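PDB 6NTR: ATP/GTP-binding site-containing protein A, which works in the periplasm of Brucella abortus to maintain the integrity of the cell envelope. Local coordinates for residues V3-Y12 against R215-T223; A137-L148 against V159-K167. One frame throughout, in Å; residues are numbered along the deposited sequence.

How the contacts relate
From the N terminus, the chain passes through residues 3-7 and enters strand 8-19, whose first residues later meet 215-223; contact 1 therefore closes a long loop that spans most of the protein. Contact 2 is nested inside it: helix 126-138 ends, strand 143-148 follows, and after ten residues strand 159-165 returns to complete a local hairpin. Contact 1 ties the beginning of the first strand to the turn and short strands following strand 207-214, while contact 2 pairs the two hairpin strands and sets the end of helix 126-138 against the end of the second. Their centres lie about 17 Å apart, and a long, weak ion pair between R215 and E138 bridges them.

Contact 1. Residues V3-Y12 against R215-T223; sequences VRLVPHRAIY and RNGITRDMT. Unlike the reference sequence in segment 215-223: M222 (reference Leu). With EDO (1,2-ethanediol), chain G.
Y12 and M222 meet nearly at a right angle, the tyrosine ring offering a face to the selenium of this selenomethionine. From CB, with CG anti to the carbonyl carbon (chi1 -59°), the Y12 ring reaches across to 215-223: CD2 comes beside M222 CG, and CE2 lies 3.9 Å from M222 SE, which sits above the ring plane, displaced toward the rim. Next along the ring, CZ approaches T219 O, and at the tip Y12 OH donates to T219 O over a short 2.5 Å. That hydroxyl lies above the carbonyl plane, although the carbonyl oxygen lies in the plane of the ring, at its edge. An ethanediol, probably from the crystallisation liquor, occupies the same corner and receives a bond from T219 N to its O1 (3.1 Å); its modelled approach to Y12 OH is doubtfully short.

H8 meets I218 differently: I218 CG1 stands over the centre of the imidazole in a CH-pi contact, 4.1 Å from the centroid. A short bond from H8 ND1 to V6 O, 5° out of the ring plane, limits rotation of the ring. Nearer the N terminus V6 and N216 point the same way, V6 CG1 lying 3.6 Å from N216 ND2, while V6 N donates to N216 O (3.0 Å). N216 OD1 accepts from I218 N, an Asx turn that carries the chain past G217. There L5 CD2 comes within 3.8 Å of G217 CA, where no side chain stands in the way. L5 also packs on F36 and on helix 126-138.

The V6-N216 bond beside the Asx turn and the Met-aromatic contact thus hold the N-terminal residues and the start of strand 8-19 against short strands 219-220 and 222-225 of this beta-barrel-like fold.

Contact 2. Residues A137-L148 against V159-K167; sequences AEAGQKFYQTTL and VATTVVVGK
V163 lies beneath the ring of Y144, its CB 3.8 Å from the ring centroid in a CH-pi contact displaced toward the rim. The two side chains run alongside each other, and the hydroxyl end of the ring follows V163 CG2, with Y144 CZ 3.4 Å from it. With CG between the backbone N and the carbonyl carbon (chi1 69°), the ring lies flat over its cross-strand neighbour. L133 of helix 126-138 packs against both residues, and K136 makes a cation-pi contact with the ring.

Farther along the same face T146 and T161 stand side by side, the methyl of T146 fitting close against the hydroxyl of T161: CG2 to OG1 is 3.2 Å. T161 OG1 has H129 as its hydrogen-bond partner. Next comes the pair L148 and V159, where V159 CG2 lies 3.0 Å from L148 O and meets L148 CB more loosely. F143, Q145 and T147 turn to the other face of the sheet. There the F143 ring slants across T162, its CE1 3.7 Å from T162 CG2, and Q145 runs alongside the same threonine.

Before the strand begins, K142 bends its aliphatic chain over the backbone of V165, CD approaching V165 O at 3.4 Å. A137, in the last helical turn, sets its methyl against V165 CG1 (4.3 Å). The helix stops in a Schellman motif with G140 at C-prime, which redirects the chain toward the strand.

Paired backbone bonds at Y144-V163, T146-T161 and L148-V159 keep the register, and V165 N donates to K142 O (2.9 Å) past the last pair. Together they make an antiparallel beta hairpin, one face packed on helix 126-138 and its second strand paired with strand 187-195 in the barrel-like fold.

Contact 1. Residues V3-Y12 against R215-T223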
loop_
_atom_site.group_PDB
_atom_site.type_symbol
_atom_site.label_atom_id
_atom_site.label_comp_id
_atom_site.label_asym_id
_atom_site.label_seq_id
_atom_site.Cartn_x
_atom_site.Cartn_y
_atom_site.Cartn_z
ATOM N N VAL A 3 7.432 -15.327 9.361
ATOM C CA VAL A 3 7.977 -14.001 9.138
ATOM C C VAL A 3 7.586 -13.095 10.310
ATOM O O VAL A 3 6.438 -13.095 10.725
ATOM C CB VAL A 3 7.467 -13.446 7.796
ATOM C CG1 VAL A 3 6.039 -12.968 7.912
ATOM C CG2 VAL A 3 8.358 -12.337 7.300
ATOM N N ARG A 4 8.503 -12.290 10.838
ATOM C CA ARG A 4 8.144 -11.417 11.958
ATOM C C ARG A 4 8.231 -9.934 11.629
ATOM O O ARG A 4 9.221 -9.297 11.910
ATOM C CB ARG A 4 9.067 -11.694 13.148
ATOM C CG ARG A 4 8.526 -12.703 14.154
ATOM C CD ARG A 4 9.477 -12.904 15.322
ATOM N NE ARG A 4 9.295 -14.194 15.981
ATOM C CZ ARG A 4 9.957 -14.566 17.067
ATOM N NH1 ARG A 4 10.843 -13.757 17.612
ATOM N NH2 ARG A 4 9.742 -15.744 17.605
ATOM N N LEU A 5 7.160 -9.366 11.097
ATOM C CA LEU A 5 7.174 -7.959 10.734
ATOM C C LEU A 5 7.444 -7.096 11.933
ATOM O O LEU A 5 6.831 -7.257 12.960
ATOM C CB LEU A 5 5.841 -7.568 10.125
ATOM C CG LEU A 5 5.304 -8.543 9.098
ATOM C CD1 LEU A 5 3.900 -8.164 8.686
ATOM C CD2 LEU A 5 6.235 -8.532 7.903
ATOM N N VAL A 6 8.362 -6.161 11.782
ATOM C CA VAL A 6 8.731 -5.285 12.866
ATOM C C VAL A 6 7.851 -4.060 12.982
ATOM O O VAL A 6 7.548 -3.402 12.010
ATOM C CB VAL A 6 10.197 -4.875 12.767
ATOM C CG1 VAL A 6 10.437 -4.000 11.558
ATOM C CG2 VAL A 6 10.646 -4.206 14.036
ATOM N N PRO A 7 7.429 -3.743 14.195
ATOM C CA PRO A 7 6.572 -2.584 14.403
ATOM C C PRO A 7 7.355 -1.314 14.222
ATOM O O PRO A 7 8.417 -1.178 14.776
ATOM C CB PRO A 7 6.150 -2.729 15.858
ATOM C CG PRO A 7 6.395 -4.146 16.190
ATOM C CD PRO A 7 7.615 -4.508 15.425
ATOM N N HIS A 8 6.845 -0.401 13.424
ATOM C CA HIS A 8 7.595 0.796 13.136
ATOM C C HIS A 8 6.754 1.906 12.567
ATOM O O HIS A 8 5.668 1.689 12.106
ATOM C CB HIS A 8 8.626 0.444 12.073
ATOM C CG HIS A 8 8.006 -0.005 10.797
ATOM N ND1 HIS A 8 7.481 -1.261 10.636
ATOM C CD2 HIS A 8 7.750 0.657 9.654
ATOM C CE1 HIS A 8 6.960 -1.364 9.434
ATOM N NE2 HIS A 8 7.108 -0.213 8.819
ATOM N N ARG A 9 7.305 3.098 12.572
ATOM C CA ARG A 9 6.660 4.258 11.987
ATOM C C ARG A 9 7.646 4.716 10.944
ATOM O O ARG A 9 8.834 4.787 11.197
ATOM C CB ARG A 9 6.379 5.367 12.990
ATOM C CG ARG A 9 5.659 6.556 12.378
ATOM C CD ARG A 9 5.384 7.613 13.427
ATOM N NE ARG A 9 5.098 8.920 12.861
ATOM C CZ ARG A 9 5.705 10.032 13.242
ATOM N NH1 ARG A 9 6.631 9.980 14.179
ATOM N NH2 ARG A 9 5.394 11.190 12.689
ATOM N N ALA A 10 7.154 5.007 9.759
ATOM C CA ALA A 10 8.015 5.384 8.657
ATOM C C ALA A 10 7.400 6.566 7.933
ATOM O O ALA A 10 6.221 6.542 7.571
ATOM C CB ALA A 10 8.193 4.211 7.717
ATOM N N ILE A 11 8.193 7.605 7.741
ATOM C CA ILE A 11 7.739 8.820 7.091
ATOM C C ILE A 11 8.451 8.911 5.763
ATOM O O ILE A 11 9.687 8.889 5.712
ATOM C CB ILE A 11 8.047 10.065 7.921
ATOM C CG1 ILE A 11 7.422 9.958 9.296
ATOM C CG2 ILE A 11 7.519 11.265 7.215
ATOM C CD1 ILE A 11 7.876 11.061 10.191
ATOM N N TYR A 12 7.678 9.043 4.699
ATOM C CA TYR A 12 8.209 9.137 3.354
ATOM C C TYR A 12 7.926 10.527 2.822
ATOM O O TYR A 12 6.876 11.103 3.108
ATOM C CB TYR A 12 7.580 8.088 2.435
ATOM C CG TYR A 12 7.770 6.656 2.867
ATOM C CD1 TYR A 12 6.844 6.037 3.685
ATOM C CD2 TYR A 12 8.854 5.916 2.431
ATOM C CE1 TYR A 12 7.008 4.731 4.070
ATOM C CE2 TYR A 12 9.020 4.608 2.812
ATOM C CZ TYR A 12 8.091 4.021 3.637
ATOM O OH TYR A 12 8.206 2.716 4.045
ATOM N N ARG A 215 13.286 -8.016 4.821
ATOM C CA ARG A 215 12.700 -9.232 5.373
ATOM C C ARG A 215 11.706 -8.950 6.504
ATOM O O ARG A 215 10.815 -9.774 6.751
ATOM C CB ARG A 215 13.818 -10.151 5.870
ATOM C CG ARG A 215 13.580 -11.603 5.626
ATOM C CD ARG A 215 14.904 -12.318 5.508
ATOM N NE ARG A 215 15.685 -12.323 6.745
ATOM C CZ ARG A 215 16.046 -13.426 7.398
ATOM N NH1 ARG A 215 15.723 -14.620 6.921
ATOM N NH2 ARG A 215 16.762 -13.341 8.509
ATOM N N ASN A 216 11.834 -7.812 7.196
ATOM C CA ASN A 216 10.992 -7.491 8.342
ATOM C C ASN A 216 9.803 -6.620 7.976
ATOM O O ASN A 216 9.195 -6.012 8.865
ATOM C CB ASN A 216 11.815 -6.810 9.436
ATOM C CG ASN A 216 12.471 -5.530 8.963
ATOM O OD1 ASN A 216 12.125 -4.998 7.912
ATOM N ND2 ASN A 216 13.413 -5.018 9.748
ATOM N N GLY A 217 9.472 -6.531 6.692
ATOM C CA GLY A 217 8.325 -5.796 6.230
ATOM C C GLY A 217 8.592 -4.355 5.876
ATOM O O GLY A 217 7.784 -3.750 5.184
ATOM N N ILE A 218 9.692 -3.780 6.340
ATOM C CA ILE A 218 9.965 -2.390 6.026
ATOM C C ILE A 218 10.133 -2.274 4.526
ATOM O O ILE A 218 10.483 -3.236 3.857
ATOM C CB ILE A 218 11.214 -1.922 6.786
ATOM C CG1 ILE A 218 10.955 -2.010 8.291
ATOM C CG2 ILE A 218 11.574 -0.504 6.426
ATOM C CD1 ILE A 218 12.031 -1.395 9.129
ATOM N N THR A 219 9.794 -1.120 3.974
ATOM C CA THR A 219 9.979 -0.854 2.559
ATOM C C THR A 219 10.469 0.569 2.396
ATOM O O THR A 219 10.251 1.413 3.260
ATOM C CB THR A 219 8.697 -0.998 1.752
ATOM O OG1 THR A 219 7.875 0.141 1.987
ATOM C CG2 THR A 219 7.951 -2.201 2.161
ATOM N N ARG A 220 11.104 0.842 1.263
ATOM C CA ARG A 220 11.644 2.165 0.990
ATOM C C ARG A 220 11.720 2.345 -0.512
ATOM O O ARG A 220 11.264 1.496 -1.275
ATOM C CB ARG A 220 13.008 2.347 1.642
ATOM C CG ARG A 220 14.060 1.380 1.161
ATOM C CD ARG A 220 15.365 1.673 1.867
ATOM N NE ARG A 220 16.441 0.762 1.510
ATOM C CZ ARG A 220 17.252 0.939 0.473
ATOM N NH1 ARG A 220 17.103 1.994 -0.321
ATOM N NH2 ARG A 220 18.217 0.064 0.235
ATOM N N ASP A 221 12.260 3.462 -0.961
ATOM C CA ASP A 221 12.490 3.696 -2.380
ATOM C C ASP A 221 11.280 3.417 -3.223
ATOM O O ASP A 221 11.377 2.781 -4.239
ATOM C CB ASP A 221 13.671 2.866 -2.884
ATOM C CG ASP A 221 14.356 3.473 -4.088
ATOM O OD1 ASP A 221 13.739 4.237 -4.833
ATOM O OD2 ASP A 221 15.528 3.169 -4.294
HETATM N N MSE A 222 10.132 3.865 -2.785
HETATM C CA MSE A 222 8.908 3.631 -3.501
HETATM C C MSE A 222 8.729 4.443 -4.719
HETATM O O MSE A 222 9.269 5.533 -4.824
HETATM C CB MSE A 222 7.699 3.957 -2.649
HETATM C CG MSE A 222 8.071 4.371 -1.241
HETATM SE SE MSE A 222 6.919 3.259 -0.183
HETATM C CE MSE A 222 5.241 3.856 -0.976
ATOM N N THR A 223 8.042 3.879 -5.687
ATOM C CA THR A 223 7.683 4.594 -6.874
ATOM C C THR A 223 6.294 4.109 -7.196
ATOM O O THR A 223 6.063 2.933 -7.276
ATOM C CB THR A 223 8.635 4.311 -8.037
ATOM O OG1 THR A 223 9.899 4.903 -7.764
ATOM C CG2 THR A 223 8.096 4.893 -9.301
HETATM C C1 EDO G . 6.915 -0.372 5.290
HETATM O O1 EDO G . 7.721 0.812 5.333
HETATM C C2 EDO G . 5.811 -0.181 4.272
HETATM O O2 EDO G . 5.112 -1.422 4.181
HETATM O O HOH W 1 11.220 -11.889 9.062
#

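Contact 2. Residues A137-L148 against V159-K167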
loop_
_atom_site.group_PDB
_atom_site.type_symbol
_atom_site.label_atom_id
_atom_site.label_comp_id
_atom_site.label_asym_id
_atom_site.label_seq_id
_atom_site.Cartn_x
_atom_site.Cartn_y
_atom_site.Cartn_z
ATOM N N ALA A 137 9.638 -14.745 -1.635
ATOM C CA ALA A 137 10.936 -14.149 -1.927
ATOM C C ALA A 137 12.060 -14.898 -1.239
ATOM O O ALA A 137 13.105 -15.156 -1.844
ATOM C CB ALA A 137 10.943 -12.688 -1.500
ATOM N N GLU A 138 11.868 -15.237 0.036
ATOM C CA GLU A 138 12.891 -15.951 0.797
ATOM C C GLU A 138 13.188 -17.313 0.188
ATOM O O GLU A 138 14.334 -17.776 0.207
ATOM C CB GLU A 138 12.431 -16.130 2.244
ATOM C CG GLU A 138 12.621 -14.933 3.137
ATOM C CD GLU A 138 12.237 -15.233 4.555
ATOM O OE1 GLU A 138 11.490 -16.206 4.790
ATOM O OE2 GLU A 138 12.701 -14.507 5.445
ATOM N N ALA A 139 12.153 -17.979 -0.309
ATOM C CA ALA A 139 12.216 -19.277 -0.947
ATOM C C ALA A 139 12.611 -19.190 -2.413
ATOM O O ALA A 139 12.352 -20.124 -3.177
ATOM C CB ALA A 139 10.867 -19.977 -0.803
ATOM N N GLY A 140 13.203 -18.084 -2.820
ATOM C CA GLY A 140 13.672 -17.921 -4.176
ATOM C C GLY A 140 12.706 -17.612 -5.298
ATOM O O GLY A 140 13.123 -17.491 -6.431
ATOM N N GLN A 141 11.430 -17.468 -4.999
ATOM C CA GLN A 141 10.462 -17.168 -6.034
ATOM C C GLN A 141 10.708 -15.763 -6.577
ATOM O O GLN A 141 11.146 -14.897 -5.845
ATOM C CB GLN A 141 9.055 -17.303 -5.481
ATOM C CG GLN A 141 8.106 -18.084 -6.357
ATOM C CD GLN A 141 7.105 -18.872 -5.554
ATOM O OE1 GLN A 141 7.392 -19.313 -4.451
ATOM N NE2 GLN A 141 5.923 -19.058 -6.106
ATOM N N LYS A 142 10.486 -15.565 -7.870
ATOM C CA LYS A 142 10.688 -14.260 -8.486
ATOM C C LYS A 142 9.529 -13.742 -9.338
ATOM O O LYS A 142 9.574 -12.623 -9.813
ATOM C CB LYS A 142 11.995 -14.232 -9.278
ATOM C CG LYS A 142 13.183 -14.770 -8.507
ATOM C CD LYS A 142 13.920 -13.684 -7.751
ATOM C CE LYS A 142 14.466 -14.214 -6.441
ATOM N NZ LYS A 142 15.924 -13.992 -6.294
ATOM N N PHE A 143 8.506 -14.556 -9.541
ATOM C CA PHE A 143 7.365 -14.144 -10.332
ATOM C C PHE A 143 6.134 -14.937 -9.926
ATOM O O PHE A 143 6.180 -16.147 -9.894
ATOM C CB PHE A 143 7.676 -14.395 -11.802
ATOM C CG PHE A 143 7.165 -13.345 -12.731
ATOM C CD1 PHE A 143 5.841 -13.316 -13.093
ATOM C CD2 PHE A 143 8.015 -12.410 -13.265
ATOM C CE1 PHE A 143 5.371 -12.362 -13.959
ATOM C CE2 PHE A 143 7.552 -11.452 -14.133
ATOM C CZ PHE A 143 6.230 -11.431 -14.482
ATOM N N TYR A 144 5.031 -14.270 -9.622
ATOM C CA TYR A 144 3.798 -14.964 -9.250
ATOM C C TYR A 144 2.537 -14.117 -9.369
ATOM O O TYR A 144 2.603 -12.919 -9.430
ATOM C CB TYR A 144 3.901 -15.673 -7.895
ATOM C CG TYR A 144 3.979 -14.788 -6.678
ATOM C CD1 TYR A 144 2.836 -14.393 -6.007
ATOM C CD2 TYR A 144 5.193 -14.379 -6.182
ATOM C CE1 TYR A 144 2.913 -13.593 -4.898
ATOM C CE2 TYR A 144 5.274 -13.579 -5.074
ATOM C CZ TYR A 144 4.127 -13.197 -4.440
ATOM O OH TYR A 144 4.216 -12.412 -3.346
ATOM N N GLN A 145 1.394 -14.772 -9.413
ATOM C CA GLN A 145 0.114 -14.109 -9.528
ATOM C C GLN A 145 -0.752 -14.502 -8.341
ATOM O O GLN A 145 -0.707 -15.632 -7.890
ATOM C CB GLN A 145 -0.576 -14.493 -10.829
ATOM C CG GLN A 145 0.101 -13.972 -12.078
ATOM C CD GLN A 145 -0.794 -14.023 -13.292
ATOM O OE1 GLN A 145 -1.635 -14.893 -13.414
ATOM N NE2 GLN A 145 -0.621 -13.077 -14.181
ATOM N N THR A 146 -1.516 -13.546 -7.855
ATOM C CA THR A 146 -2.382 -13.741 -6.715
ATOM C C THR A 146 -3.434 -12.657 -6.703
ATOM O O THR A 146 -3.514 -11.858 -7.613
ATOM C CB THR A 146 -1.603 -13.794 -5.397
ATOM O OG1 THR A 146 -2.485 -14.183 -4.352
ATOM C CG2 THR A 146 -1.006 -12.464 -5.072
ATOM N N THR A 147 -4.260 -12.664 -5.676
ATOM C CA THR A 147 -5.320 -11.679 -5.523
ATOM C C THR A 147 -5.185 -11.034 -4.176
ATOM O O THR A 147 -4.436 -11.500 -3.342
ATOM C CB THR A 147 -6.697 -12.320 -5.540
ATOM O OG1 THR A 147 -6.759 -13.294 -4.503
ATOM C CG2 THR A 147 -6.945 -12.975 -6.853
ATOM N N LEU A 148 -5.883 -9.927 -3.982
ATOM C CA LEU A 148 -5.865 -9.238 -2.704
ATOM C C LEU A 148 -7.094 -8.380 -2.503
ATOM O O LEU A 148 -7.689 -7.930 -3.459
ATOM C CB LEU A 148 -4.639 -8.344 -2.642
ATOM C CG LEU A 148 -4.519 -7.383 -1.476
ATOM C CD1 LEU A 148 -4.078 -8.146 -0.255
ATOM C CD2 LEU A 148 -3.501 -6.317 -1.798
ATOM N N VAL A 159 -8.539 -7.653 -6.130
ATOM C CA VAL A 159 -7.587 -7.208 -7.130
ATOM C C VAL A 159 -6.579 -8.309 -7.365
ATOM O O VAL A 159 -6.075 -8.913 -6.413
ATOM C CB VAL A 159 -6.875 -5.914 -6.715
ATOM C CG1 VAL A 159 -7.833 -4.767 -6.777
ATOM C CG2 VAL A 159 -6.244 -6.053 -5.343
ATOM N N ALA A 160 -6.275 -8.553 -8.634
ATOM C CA ALA A 160 -5.209 -9.457 -9.015
ATOM C C ALA A 160 -3.885 -8.704 -8.961
ATOM O O ALA A 160 -3.775 -7.609 -9.520
ATOM C CB ALA A 160 -5.461 -9.996 -10.420
ATOM N N THR A 161 -2.908 -9.274 -8.276
ATOM C CA THR A 161 -1.600 -8.665 -8.164
ATOM C C THR A 161 -0.495 -9.603 -8.658
ATOM O O THR A 161 -0.426 -10.744 -8.251
ATOM C CB THR A 161 -1.311 -8.209 -6.723
ATOM O OG1 THR A 161 -0.971 -9.330 -5.911
ATOM C CG2 THR A 161 -2.516 -7.528 -6.132
ATOM N N THR A 162 0.371 -9.106 -9.527
ATOM C CA THR A 162 1.475 -9.890 -10.055
ATOM C C THR A 162 2.708 -9.375 -9.389
ATOM O O THR A 162 2.967 -8.198 -9.431
ATOM C CB THR A 162 1.652 -9.671 -11.555
ATOM O OG1 THR A 162 0.523 -10.185 -12.240
ATOM C CG2 THR A 162 2.870 -10.371 -12.056
ATOM N N VAL A 163 3.477 -10.256 -8.784
ATOM C CA VAL A 163 4.672 -9.848 -8.094
ATOM C C VAL A 163 5.928 -10.256 -8.841
ATOM O O VAL A 163 6.032 -11.375 -9.272
ATOM C CB VAL A 163 4.722 -10.488 -6.701
ATOM C CG1 VAL A 163 5.945 -10.041 -5.947
ATOM C CG2 VAL A 163 3.465 -10.184 -5.915
ATOM N N VAL A 164 6.867 -9.337 -9.004
ATOM C CA VAL A 164 8.133 -9.613 -9.644
ATOM C C VAL A 164 9.220 -9.239 -8.648
ATOM O O VAL A 164 9.261 -8.120 -8.184
ATOM C CB VAL A 164 8.306 -8.822 -10.948
ATOM C CG1 VAL A 164 9.688 -9.032 -11.527
ATOM C CG2 VAL A 164 7.246 -9.208 -11.954
ATOM N N VAL A 165 10.107 -10.178 -8.335
ATOM C CA VAL A 165 11.179 -9.965 -7.371
ATOM C C VAL A 165 12.529 -10.055 -8.078
ATOM O O VAL A 165 12.699 -10.833 -9.020
ATOM C CB VAL A 165 11.075 -11.000 -6.228
ATOM C CG1 VAL A 165 11.968 -10.642 -5.082
ATOM C CG2 VAL A 165 9.650 -11.130 -5.775
ATOM N N GLY A 166 13.491 -9.248 -7.618
ATOM C CA GLY A 166 14.842 -9.246 -8.123
ATOM C C GLY A 166 15.840 -9.796 -7.121
ATOM O O GLY A 166 15.489 -10.518 -6.181
ATOM N N LYS A 167 17.110 -9.506 -7.354
ATOM C CA LYS A 167 18.165 -10.003 -6.490
ATOM C C LYS A 167 18.380 -9.180 -5.239
ATOM O O LYS A 167 18.219 -7.977 -5.252
ATOM C CB LYS A 167 19.474 -10.162 -7.263
ATOM C CG LYS A 167 20.160 -8.869 -7.636
ATOM C CD LYS A 167 21.457 -9.119 -8.382
ATOM C CE LYS A 167 21.299 -8.809 -9.862
ATOM N NZ LYS A 167 21.738 -7.435 -10.221
#